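Local coordinates for protein metallo-beta-lactamase (Chryseobacterium indologenes, PDB 3L6N) that hydrolyses the beta-lactam ring of penicillins, cephalosporins and carbapenems as a zinc-dependent class B beta-lactamase, conferring resistance to these antibiotics, at residues 9-17 against 147-155; 89-99 against 112-123. All coordinates share one frame; numbering follows the deposited sequence. Where two conformers were deposited one is given.

From the N terminus the chain runs through 9-17, whose last residues open strand 15-24 of the seven-stranded sheet, and it closes its long loop some 130 residues later, when the hairpin 147-155 of the five-stranded sheet meets it in interaction 1. Nested inside that loop lies interaction 2, a short loop with 12 residues between its segments: 89-99 and 112-123 are brought together around helix 99-107. Interaction 1 packs the two sheets of the metallo-beta-lactamase sandwich against each other, whereas interaction 2 adds the outermost strand 115-116 to the seven-stranded sheet and then leads into strand 122-125 of the other. The two interactions do not touch.

Interaction 1: residues 9-17 against 147-155; sequences PPIKNNLHI and WFPKYNVLD
Two aromatic rings of 147-155, those of F148 and Y151, both meet L15, each by one face. L15 CD1 stands over the centre of one face of F148, 3.8 Å from the ring centroid and 10° off its normal, while L15 CB lies over a face of Y151, displaced toward the rim, at 3.9 Å from the centroid. Both are CH-pi contacts. At the Y151 edge K12 O lies in the ring plane, 3.5 Å from CE2; at the F148 edge, V153 O does. With CG anti to the backbone N (chi1 -175°) the leucine branch reaches toward 147-155, and chi2 near 63° turns CD1 to F148 and CD2 to Y151 CB (3.7 Å) and V153 CB. In the conformer given, I11 CG2 lies beside Y151 CD2 and V153 CG2. The extended chain of K12 brings NZ to K150 O (2.9 Å), nearly along the C=O axis, and one water donates to both K12 O and Y151 OH. That hydroxyl also bonds E128, whose other carboxylate oxygen takes N14 ND2. In 147-155 a G1 beta bulge, N152 and V153 opposite F148, shapes the turn joining strands 145-148 and 153-157. The contact thus lies between the sheets: on strand 27-38 M34 touches L15 and L36 touches Y151, L195 of strand 195-198 touches I11 and V153, and F148 touches F130 of strand 128-133.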
loop_
_atom_site.group_PDB
_atom_site.type_symbol
_atom_site.label_atom_id
_atom_site.label_comp_id
_atom_site.label_asym_id
_atom_site.label_seq_id
_atom_site.Cartn_x
_atom_site.Cartn_y
_atom_site.Cartn_z
ATOM N N PRO A 9 1.053 14.908 -7.330
ATOM C CA PRO A 9 -0.217 15.578 -7.636
ATOM C C PRO A 9 -1.358 14.559 -7.612
ATOM O O PRO A 9 -1.202 13.461 -8.161
ATOM C CB PRO A 9 0.005 16.121 -9.059
ATOM C CG PRO A 9 1.503 16.215 -9.182
ATOM C CD PRO A 9 2.004 15.005 -8.454
ATOM N N PRO A 10 -2.478 14.900 -6.944
ATOM C CA PRO A 10 -3.502 13.894 -6.710
ATOM C C PRO A 10 -4.319 13.535 -7.939
ATOM O O PRO A 10 -4.359 14.300 -8.930
ATOM C CB PRO A 10 -4.408 14.554 -5.659
ATOM C CG PRO A 10 -4.196 16.034 -5.844
ATOM C CD PRO A 10 -2.739 16.132 -6.178
ATOM N N ILE A 11 -4.956 12.367 -7.870
ATOM C CA ILE A 11 -5.959 11.946 -8.831
ATOM C C ILE A 11 -7.307 12.455 -8.330
ATOM O O ILE A 11 -7.704 12.169 -7.196
ATOM C CB ILE A 11 -5.997 10.393 -8.992
ATOM C CG1 ILE A 11 -4.624 9.836 -9.386
ATOM C CG2 ILE A 11 -7.060 9.972 -10.022
ATOM C CD1 ILE A 11 -3.844 9.209 -8.250
ATOM N N LYS A 12 -7.991 13.224 -9.177
ATOM C CA LYS A 12 -9.300 13.811 -8.847
ATOM C C LYS A 12 -9.389 14.360 -7.407
ATOM O O LYS A 12 -10.233 13.949 -6.610
ATOM C CB LYS A 12 -10.452 12.842 -9.156
ATOM C CG LYS A 12 -10.574 12.426 -10.617
ATOM C CD LYS A 12 -11.905 11.708 -10.778
ATOM C CE LYS A 12 -11.947 10.815 -11.993
ATOM N NZ LYS A 12 -13.266 10.123 -12.029
ATOM N N ASN A 13 -8.462 15.267 -7.093
ATOM C CA ASN A 13 -8.486 16.075 -5.865
ATOM C C ASN A 13 -7.995 15.321 -4.619
ATOM O O ASN A 13 -7.112 15.810 -3.906
ATOM C CB ASN A 13 -9.888 16.672 -5.627
ATOM C CG ASN A 13 -9.884 17.833 -4.661
ATOM O OD1 ASN A 13 -8.917 18.600 -4.582
ATOM N ND2 ASN A 13 -10.995 18.000 -3.946
ATOM N N ASN A 14 -8.545 14.129 -4.384
ATOM C CA ASN A 14 -8.445 13.505 -3.067
ATOM C C ASN A 14 -7.544 12.284 -2.942
ATOM O O ASN A 14 -7.092 11.977 -1.826
ATOM C CB ASN A 14 -9.841 13.158 -2.518
ATOM C CG ASN A 14 -10.577 14.376 -1.983
ATOM O OD1 ASN A 14 -10.056 15.491 -1.984
ATOM N ND2 ASN A 14 -11.819 14.165 -1.541
ATOM N N LEU A 15 -7.299 11.587 -4.054
ATOM C CA LEU A 15 -6.478 10.379 -4.010
ATOM C C LEU A 15 -5.014 10.699 -4.306
ATOM O O LEU A 15 -4.664 11.163 -5.402
ATOM C CB LEU A 15 -7.006 9.306 -4.972
ATOM C CG LEU A 15 -6.276 7.964 -4.894
ATOM C CD1 LEU A 15 -6.440 7.327 -3.503
ATOM C CD2 LEU A 15 -6.852 7.062 -5.968
ATOM N N HIS A 16 -4.161 10.432 -3.323
ATOM C CA HIS A 16 -2.744 10.783 -3.427
ATOM C C HIS A 16 -1.836 9.574 -3.406
ATOM O O HIS A 16 -2.034 8.653 -2.610
ATOM C CB HIS A 16 -2.333 11.696 -2.264
ATOM C CG HIS A 16 -2.970 13.056 -2.282
ATOM N ND1 HIS A 16 -4.310 13.252 -2.019
ATOM C CD2 HIS A 16 -2.445 14.287 -2.493
ATOM C CE1 HIS A 16 -4.582 14.548 -2.074
ATOM N NE2 HIS A 16 -3.466 15.198 -2.356
ATOM N N ILE A 17 -0.828 9.593 -4.278
ATOM C CA ILE A 17 0.303 8.670 -4.223
ATOM C C ILE A 17 1.360 9.390 -3.417
ATOM O O ILE A 17 1.594 10.561 -3.656
ATOM C CB ILE A 17 0.881 8.409 -5.627
ATOM C CG1 ILE A 17 -0.185 7.772 -6.523
ATOM C CG2 ILE A 17 2.151 7.542 -5.544
ATOM C CD1 ILE A 17 -0.078 8.217 -7.983
ATOM N N TRP A 147 -8.780 -1.143 -4.501
ATOM C CA TRP A 147 -9.438 -0.579 -5.681
ATOM C C TRP A 147 -10.220 0.669 -5.303
ATOM O O TRP A 147 -10.968 0.664 -4.325
ATOM C CB TRP A 147 -10.381 -1.634 -6.280
ATOM C CG TRP A 147 -11.273 -1.146 -7.408
ATOM C CD1 TRP A 147 -12.638 -1.169 -7.439
ATOM C CD2 TRP A 147 -10.850 -0.592 -8.662
ATOM N NE1 TRP A 147 -13.094 -0.655 -8.634
ATOM C CE2 TRP A 147 -12.020 -0.297 -9.403
ATOM C CE3 TRP A 147 -9.602 -0.324 -9.235
ATOM C CZ2 TRP A 147 -11.974 0.264 -10.684
ATOM C CZ3 TRP A 147 -9.554 0.235 -10.513
ATOM C CH2 TRP A 147 -10.736 0.519 -11.220
ATOM N N PHE A 148 -10.032 1.732 -6.083
ATOM C CA PHE A 148 -10.698 3.012 -5.863
ATOM C C PHE A 148 -11.637 3.301 -7.039
ATOM O O PHE A 148 -11.219 3.906 -8.029
ATOM C CB PHE A 148 -9.651 4.124 -5.723
ATOM C CG PHE A 148 -8.737 3.946 -4.536
ATOM C CD1 PHE A 148 -7.501 3.318 -4.679
ATOM C CD2 PHE A 148 -9.120 4.401 -3.279
ATOM C CE1 PHE A 148 -6.654 3.150 -3.577
ATOM C CE2 PHE A 148 -8.284 4.233 -2.159
ATOM C CZ PHE A 148 -7.045 3.614 -2.325
ATOM N N PRO A 149 -12.905 2.855 -6.934
ATOM C CA PRO A 149 -13.793 2.841 -8.109
ATOM C C PRO A 149 -14.066 4.205 -8.728
ATOM O O PRO A 149 -14.188 4.299 -9.956
ATOM C CB PRO A 149 -15.082 2.205 -7.580
ATOM C CG PRO A 149 -15.029 2.307 -6.109
ATOM C CD PRO A 149 -13.550 2.253 -5.757
ATOM N N LYS A 150 -14.142 5.243 -7.898
ATOM C CA LYS A 150 -14.385 6.602 -8.395
ATOM C C LYS A 150 -13.162 7.252 -9.054
ATOM O O LYS A 150 -13.284 8.288 -9.720
ATOM C CB LYS A 150 -14.953 7.484 -7.279
ATOM C CG LYS A 150 -16.171 6.892 -6.553
ATOM C CD LYS A 150 -17.381 6.720 -7.478
ATOM C CE LYS A 150 -18.674 6.711 -6.678
ATOM N NZ LYS A 150 -19.881 6.762 -7.559
ATOM N N TYR A 151 -11.993 6.636 -8.888
ATOM C CA TYR A 151 -10.734 7.155 -9.421
ATOM C C TYR A 151 -10.141 6.296 -10.530
ATOM O O TYR A 151 -9.219 6.728 -11.224
ATOM C CB TYR A 151 -9.713 7.306 -8.280
ATOM C CG TYR A 151 -10.188 8.254 -7.210
ATOM C CD1 TYR A 151 -10.959 7.802 -6.133
ATOM C CD2 TYR A 151 -9.880 9.607 -7.282
ATOM C CE1 TYR A 151 -11.411 8.680 -5.152
ATOM C CE2 TYR A 151 -10.318 10.488 -6.310
ATOM C CZ TYR A 151 -11.083 10.022 -5.254
ATOM O OH TYR A 151 -11.523 10.906 -4.300
ATOM N N ASN A 152 -10.675 5.080 -10.681
ATOM C CA ASN A 152 -10.130 4.061 -11.585
ATOM C C ASN A 152 -8.653 3.784 -11.335
ATOM O O ASN A 152 -7.878 3.577 -12.258
ATOM C CB ASN A 152 -10.406 4.400 -13.057
ATOM C CG ASN A 152 -11.863 4.188 -13.432
ATOM O OD1 ASN A 152 -12.545 3.314 -12.888
ATOM N ND2 ASN A 152 -12.346 4.989 -14.371
ATOM N N VAL A 153 -8.285 3.773 -10.056
ATOM C CA VAL A 153 -6.901 3.519 -9.666
ATOM C C VAL A 153 -6.854 2.263 -8.814
ATOM O O VAL A 153 -7.662 2.103 -7.907
ATOM C CB VAL A 153 -6.312 4.715 -8.865
ATOM C CG1 VAL A 153 -4.966 4.347 -8.247
ATOM C CG2 VAL A 153 -6.172 5.943 -9.752
ATOM N N LEU A 154 -5.909 1.380 -9.127
ATOM C CA LEU A 154 -5.657 0.212 -8.298
ATOM C C LEU A 154 -4.335 0.378 -7.584
ATOM O O LEU A 154 -3.308 0.599 -8.224
ATOM C CB LEU A 154 -5.593 -1.062 -9.136
ATOM C CG LEU A 154 -5.443 -2.339 -8.302
ATOM C CD1 LEU A 154 -6.762 -2.685 -7.602
ATOM C CD2 LEU A 154 -4.969 -3.499 -9.170
ATOM N N ASP A 155 -4.365 0.276 -6.257
ATOM C CA ASP A 155 -3.129 0.225 -5.483
ATOM C C ASP A 155 -2.695 -1.229 -5.484
ATOM O O ASP A 155 -3.270 -2.052 -4.779
ATOM C CB ASP A 155 -3.378 0.717 -4.052
ATOM C CG ASP A 155 -2.109 0.800 -3.218
ATOM O OD1 ASP A 155 -1.027 0.438 -3.717
ATOM O OD2 ASP A 155 -2.227 1.222 -2.043
HETATM O O HOH W 1 -12.851 12.877 -6.330
#

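Interaction 2: residues 89-99 against 112-123; sequences NNKGIKTYATA and TSTEIIKTGKPY
E115 meets Y96 with its CB and CG, and K94 with its OE1. Its CB lies 3.5 Å from Y96 CE2, and CG sits over a face of that ring, 3.8 Å from the centroid and 16° off the normal, a CH-pi contact. Beyond CG the chain bends (chi2 -64°) away from an extended course, and OE1 comes alongside the K94 methylenes, 3.8 Å from CG, while accepting a hydrogen bond from T114 OG1 on its anti side. OE2 accepts from a water that itself accepts from K94 NZ, so the opposite charges are linked through water rather than by direct contact. Beside this, F73 stacks on Y96, and Y96 CB touches I117 CG1. The strands pair in parallel: E115 N donates to T95 O (2.8 Å), A97 N to E115 O, and I117 N to A97 O. E115 O is gripped twice, by A97 N and S113 OG from opposite faces of its plane. Near N89, T95 OG1 donates to a lone pair of N89 OD1 (2.7 Å) and accepts from T114 N, while N89 ND2, with its partner near the amide plane, reaches T112 O (3.0 Å). The parallel pairing belongs to the beta-alpha-beta unit of strand 94-97, helix 99-107 and strand 115-116, with T98 as the N-cap of the helix, bonded to T101 N. Chemically, the edge strand is joined mainly by uncharged hydrogen bonds and by apolar contacts, and the water-bridged K94 and E115 probably add a weak attraction at the surface.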
loop_
_atom_site.group_PDB
_atom_site.type_symbol
_atom_site.label_atom_id
_atom_site.label_comp_id
_atom_site.label_asym_id
_atom_site.label_seq_id
_atom_site.Cartn_x
_atom_site.Cartn_y
_atom_site.Cartn_z
ATOM N N ASN A 89 -2.235 3.103 16.766
ATOM C CA ASN A 89 -3.098 2.568 17.819
ATOM C C ASN A 89 -3.040 3.421 19.084
ATOM O O ASN A 89 -4.078 3.721 19.675
ATOM C CB ASN A 89 -2.732 1.117 18.147
ATOM C CG ASN A 89 -3.015 0.165 16.998
ATOM O OD1 ASN A 89 -3.796 0.469 16.096
ATOM N ND2 ASN A 89 -2.371 -0.996 17.023
ATOM N N ASN A 90 -1.830 3.826 19.468
ATOM C CA ASN A 90 -1.627 4.611 20.696
ATOM C C ASN A 90 -2.309 5.967 20.636
ATOM O O ASN A 90 -2.757 6.491 21.663
ATOM C CB ASN A 90 -0.141 4.774 21.015
ATOM C CG ASN A 90 0.505 3.474 21.491
ATOM O OD1 ASN A 90 -0.180 2.496 21.796
ATOM N ND2 ASN A 90 1.829 3.471 21.564
ATOM N N LYS A 91 -2.432 6.506 19.427
ATOM C CA LYS A 91 -3.109 7.783 19.210
ATOM C C LYS A 91 -4.616 7.641 18.954
ATOM O O LYS A 91 -5.295 8.626 18.652
ATOM C CB LYS A 91 -2.437 8.536 18.052
ATOM C CG LYS A 91 -1.016 8.972 18.331
ATOM C CD LYS A 91 -0.355 9.490 17.071
ATOM C CE LYS A 91 0.902 10.263 17.395
ATOM N NZ LYS A 91 0.603 11.675 17.778
ATOM N N GLY A 92 -5.145 6.423 19.065
ATOM C CA GLY A 92 -6.572 6.176 18.856
ATOM C C GLY A 92 -7.022 6.238 17.402
ATOM O O GLY A 92 -8.218 6.333 17.111
ATOM N N ILE A 93 -6.056 6.179 16.490
ATOM C CA ILE A 93 -6.351 6.124 15.060
ATOM C C ILE A 93 -6.617 4.670 14.705
ATOM O O ILE A 93 -5.779 3.801 14.948
ATOM C CB ILE A 93 -5.183 6.692 14.226
ATOM C CG1 ILE A 93 -4.980 8.185 14.539
ATOM C CG2 ILE A 93 -5.414 6.467 12.713
ATOM C CD1 ILE A 93 -3.657 8.740 14.059
ATOM N N LYS A 94 -7.796 4.412 14.152
ATOM C CA LYS A 94 -8.178 3.066 13.745
ATOM C C LYS A 94 -7.197 2.504 12.713
ATOM O O LYS A 94 -6.848 3.177 11.740
ATOM C CB LYS A 94 -9.589 3.070 13.176
ATOM C CG LYS A 94 -10.664 3.328 14.219
ATOM C CD LYS A 94 -12.031 3.116 13.633
ATOM C CE LYS A 94 -13.095 3.200 14.722
ATOM N NZ LYS A 94 -14.448 2.950 14.154
ATOM N N THR A 95 -6.745 1.282 12.950
ATOM C CA THR A 95 -5.881 0.591 12.003
ATOM C C THR A 95 -6.577 -0.656 11.484
ATOM O O THR A 95 -7.341 -1.312 12.221
ATOM C CB THR A 95 -4.547 0.196 12.642
ATOM O OG1 THR A 95 -4.795 -0.547 13.846
ATOM C CG2 THR A 95 -3.729 1.438 12.964
ATOM N N TYR A 96 -6.292 -0.986 10.227
ATOM C CA TYR A 96 -7.008 -2.035 9.506
ATOM C C TYR A 96 -6.037 -2.988 8.842
ATOM O O TYR A 96 -5.129 -2.562 8.105
ATOM C CB TYR A 96 -7.908 -1.426 8.426
ATOM C CG TYR A 96 -9.083 -0.619 8.941
ATOM C CD1 TYR A 96 -8.909 0.687 9.384
ATOM C CD2 TYR A 96 -10.367 -1.158 8.939
ATOM C CE1 TYR A 96 -9.978 1.436 9.848
ATOM C CE2 TYR A 96 -11.450 -0.410 9.400
ATOM C CZ TYR A 96 -11.239 0.879 9.849
ATOM O OH TYR A 96 -12.295 1.633 10.308
ATOM N N ALA A 97 -6.236 -4.281 9.086
ATOM C CA ALA A 97 -5.451 -5.326 8.433
ATOM C C ALA A 97 -6.312 -6.564 8.323
ATOM O O ALA A 97 -7.275 -6.730 9.078
ATOM C CB ALA A 97 -4.188 -5.643 9.239
ATOM N N THR A 98 -5.981 -7.429 7.377
ATOM C CA THR A 98 -6.659 -8.721 7.298
ATOM C C THR A 98 -6.249 -9.620 8.464
ATOM O O THR A 98 -5.219 -9.392 9.115
ATOM C CB THR A 98 -6.318 -9.474 6.013
ATOM O OG1 THR A 98 -4.912 -9.765 6.012
ATOM C CG2 THR A 98 -6.698 -8.672 4.768
ATOM N N ALA A 99 -7.053 -10.654 8.721
ATOM C CA ALA A 99 -6.689 -11.662 9.717
ATOM C C ALA A 99 -5.311 -12.270 9.433
ATOM O O ALA A 99 -4.503 -12.420 10.349
ATOM C CB ALA A 99 -7.763 -12.739 9.798
ATOM N N THR A 112 -0.650 -5.396 16.119
ATOM C CA THR A 112 -1.698 -5.787 15.182
ATOM C C THR A 112 -2.714 -4.659 15.023
ATOM O O THR A 112 -2.710 -3.690 15.801
ATOM C CB THR A 112 -2.408 -7.052 15.654
ATOM O OG1 THR A 112 -2.814 -6.891 17.025
ATOM C CG2 THR A 112 -1.465 -8.256 15.534
ATOM N N SER A 113 -3.585 -4.784 14.023
ATOM C CA SER A 113 -4.612 -3.771 13.773
ATOM C C SER A 113 -5.717 -3.840 14.825
ATOM O O SER A 113 -5.866 -4.860 15.521
ATOM C CB SER A 113 -5.222 -3.942 12.379
ATOM O OG SER A 113 -6.018 -5.114 12.324
ATOM N N THR A 114 -6.482 -2.764 14.944
ATOM C CA THR A 114 -7.628 -2.770 15.863
ATOM C C THR A 114 -8.923 -3.140 15.141
ATOM O O THR A 114 -9.913 -3.502 15.781
ATOM C CB THR A 114 -7.774 -1.439 16.614
ATOM O OG1 THR A 114 -7.883 -0.360 15.674
ATOM C CG2 THR A 114 -6.582 -1.208 17.530
ATOM N N GLU A 115 -8.913 -3.057 13.807
ATOM C CA GLU A 115 -10.049 -3.461 12.990
ATOM C C GLU A 115 -9.627 -4.496 11.960
ATOM O O GLU A 115 -8.504 -4.462 11.463
ATOM C CB GLU A 115 -10.685 -2.263 12.260
ATOM C CG GLU A 115 -10.606 -0.912 12.975
ATOM C CD GLU A 115 -11.361 -0.869 14.289
ATOM O OE1 GLU A 115 -10.813 -0.305 15.265
ATOM O OE2 GLU A 115 -12.494 -1.393 14.343
ATOM N N ILE A 116 -10.546 -5.390 11.614
ATOM C CA ILE A 116 -10.265 -6.481 10.685
ATOM C C ILE A 116 -10.885 -6.221 9.323
ATOM O O ILE A 116 -12.104 -6.031 9.203
ATOM C CB ILE A 116 -10.797 -7.843 11.229
ATOM C CG1 ILE A 116 -10.329 -8.069 12.669
ATOM C CG2 ILE A 116 -10.432 -9.004 10.285
ATOM C CD1 ILE A 116 -8.843 -7.994 12.872
ATOM N N ILE A 117 -10.045 -6.229 8.291
ATOM C CA ILE A 117 -10.504 -5.987 6.925
ATOM C C ILE A 117 -11.418 -7.107 6.430
ATOM O O ILE A 117 -11.097 -8.293 6.559
ATOM C CB ILE A 117 -9.317 -5.822 5.940
ATOM C CG1 ILE A 117 -8.535 -4.544 6.282
ATOM C CG2 ILE A 117 -9.803 -5.822 4.472
ATOM C CD1 ILE A 117 -7.268 -4.360 5.450
ATOM N N LYS A 118 -12.561 -6.716 5.874
ATOM C CA LYS A 118 -13.394 -7.648 5.120
ATOM C C LYS A 118 -13.094 -7.460 3.640
ATOM O O LYS A 118 -13.412 -6.423 3.050
ATOM C CB LYS A 118 -14.881 -7.404 5.395
ATOM C CG LYS A 118 -15.313 -7.675 6.812
ATOM C CD LYS A 118 -16.823 -7.567 6.911
ATOM C CE LYS A 118 -17.323 -8.155 8.209
ATOM N NZ LYS A 118 -18.806 -8.004 8.305
ATOM N N THR A 119 -12.443 -8.449 3.045
ATOM C CA THR A 119 -12.016 -8.303 1.668
ATOM C C THR A 119 -13.191 -8.385 0.699
ATOM O O THR A 119 -14.160 -9.114 0.935
ATOM C CB THR A 119 -10.908 -9.296 1.282
ATOM O OG1 THR A 119 -11.339 -10.635 1.567
ATOM C CG2 THR A 119 -9.630 -8.987 2.053
ATOM N N GLY A 120 -13.114 -7.604 -0.369
ATOM C CA GLY A 120 -14.112 -7.655 -1.423
ATOM C C GLY A 120 -15.371 -6.871 -1.122
ATOM O O GLY A 120 -16.280 -6.841 -1.948
ATOM N N LYS A 121 -15.421 -6.233 0.049
ATOM C CA LYS A 121 -16.582 -5.432 0.442
ATOM C C LYS A 121 -16.227 -3.959 0.452
ATOM O O LYS A 121 -15.149 -3.591 0.935
ATOM C CB LYS A 121 -17.099 -5.828 1.819
ATOM C CG LYS A 121 -17.527 -7.288 1.924
ATOM C CD LYS A 121 -18.498 -7.518 3.056
ATOM C CE LYS A 121 -19.883 -6.911 2.805
ATOM N NZ LYS A 121 -20.647 -6.838 4.074
ATOM N N PRO A 122 -17.133 -3.109 -0.060
ATOM C CA PRO A 122 -16.880 -1.675 -0.017
ATOM C C PRO A 122 -16.649 -1.141 1.398
ATOM O O PRO A 122 -17.333 -1.531 2.356
ATOM C CB PRO A 122 -18.173 -1.067 -0.596
ATOM C CG PRO A 122 -18.734 -2.146 -1.474
ATOM C CD PRO A 122 -18.394 -3.428 -0.764
ATOM N N TYR A 123 -15.649 -0.271 1.522
ATOM C CA TYR A 123 -15.480 0.583 2.684
ATOM C C TYR A 123 -15.863 1.983 2.266
ATOM O O TYR A 123 -15.455 2.442 1.189
ATOM C CB TYR A 123 -14.024 0.591 3.143
ATOM C CG TYR A 123 -13.680 -0.588 3.997
ATOM C CD1 TYR A 123 -13.902 -0.560 5.372
ATOM C CD2 TYR A 123 -13.150 -1.748 3.430
ATOM C CE1 TYR A 123 -13.605 -1.660 6.166
ATOM C CE2 TYR A 123 -12.845 -2.845 4.217
ATOM C CZ TYR A 123 -13.075 -2.792 5.581
ATOM O OH TYR A 123 -12.786 -3.879 6.365
HETATM O O HOH W 2 -6.643 1.967 16.692
HETATM O O HOH W 3 -14.703 0.297 13.984
HETATM O O HOH W 4 -9.651 -10.644 7.357
#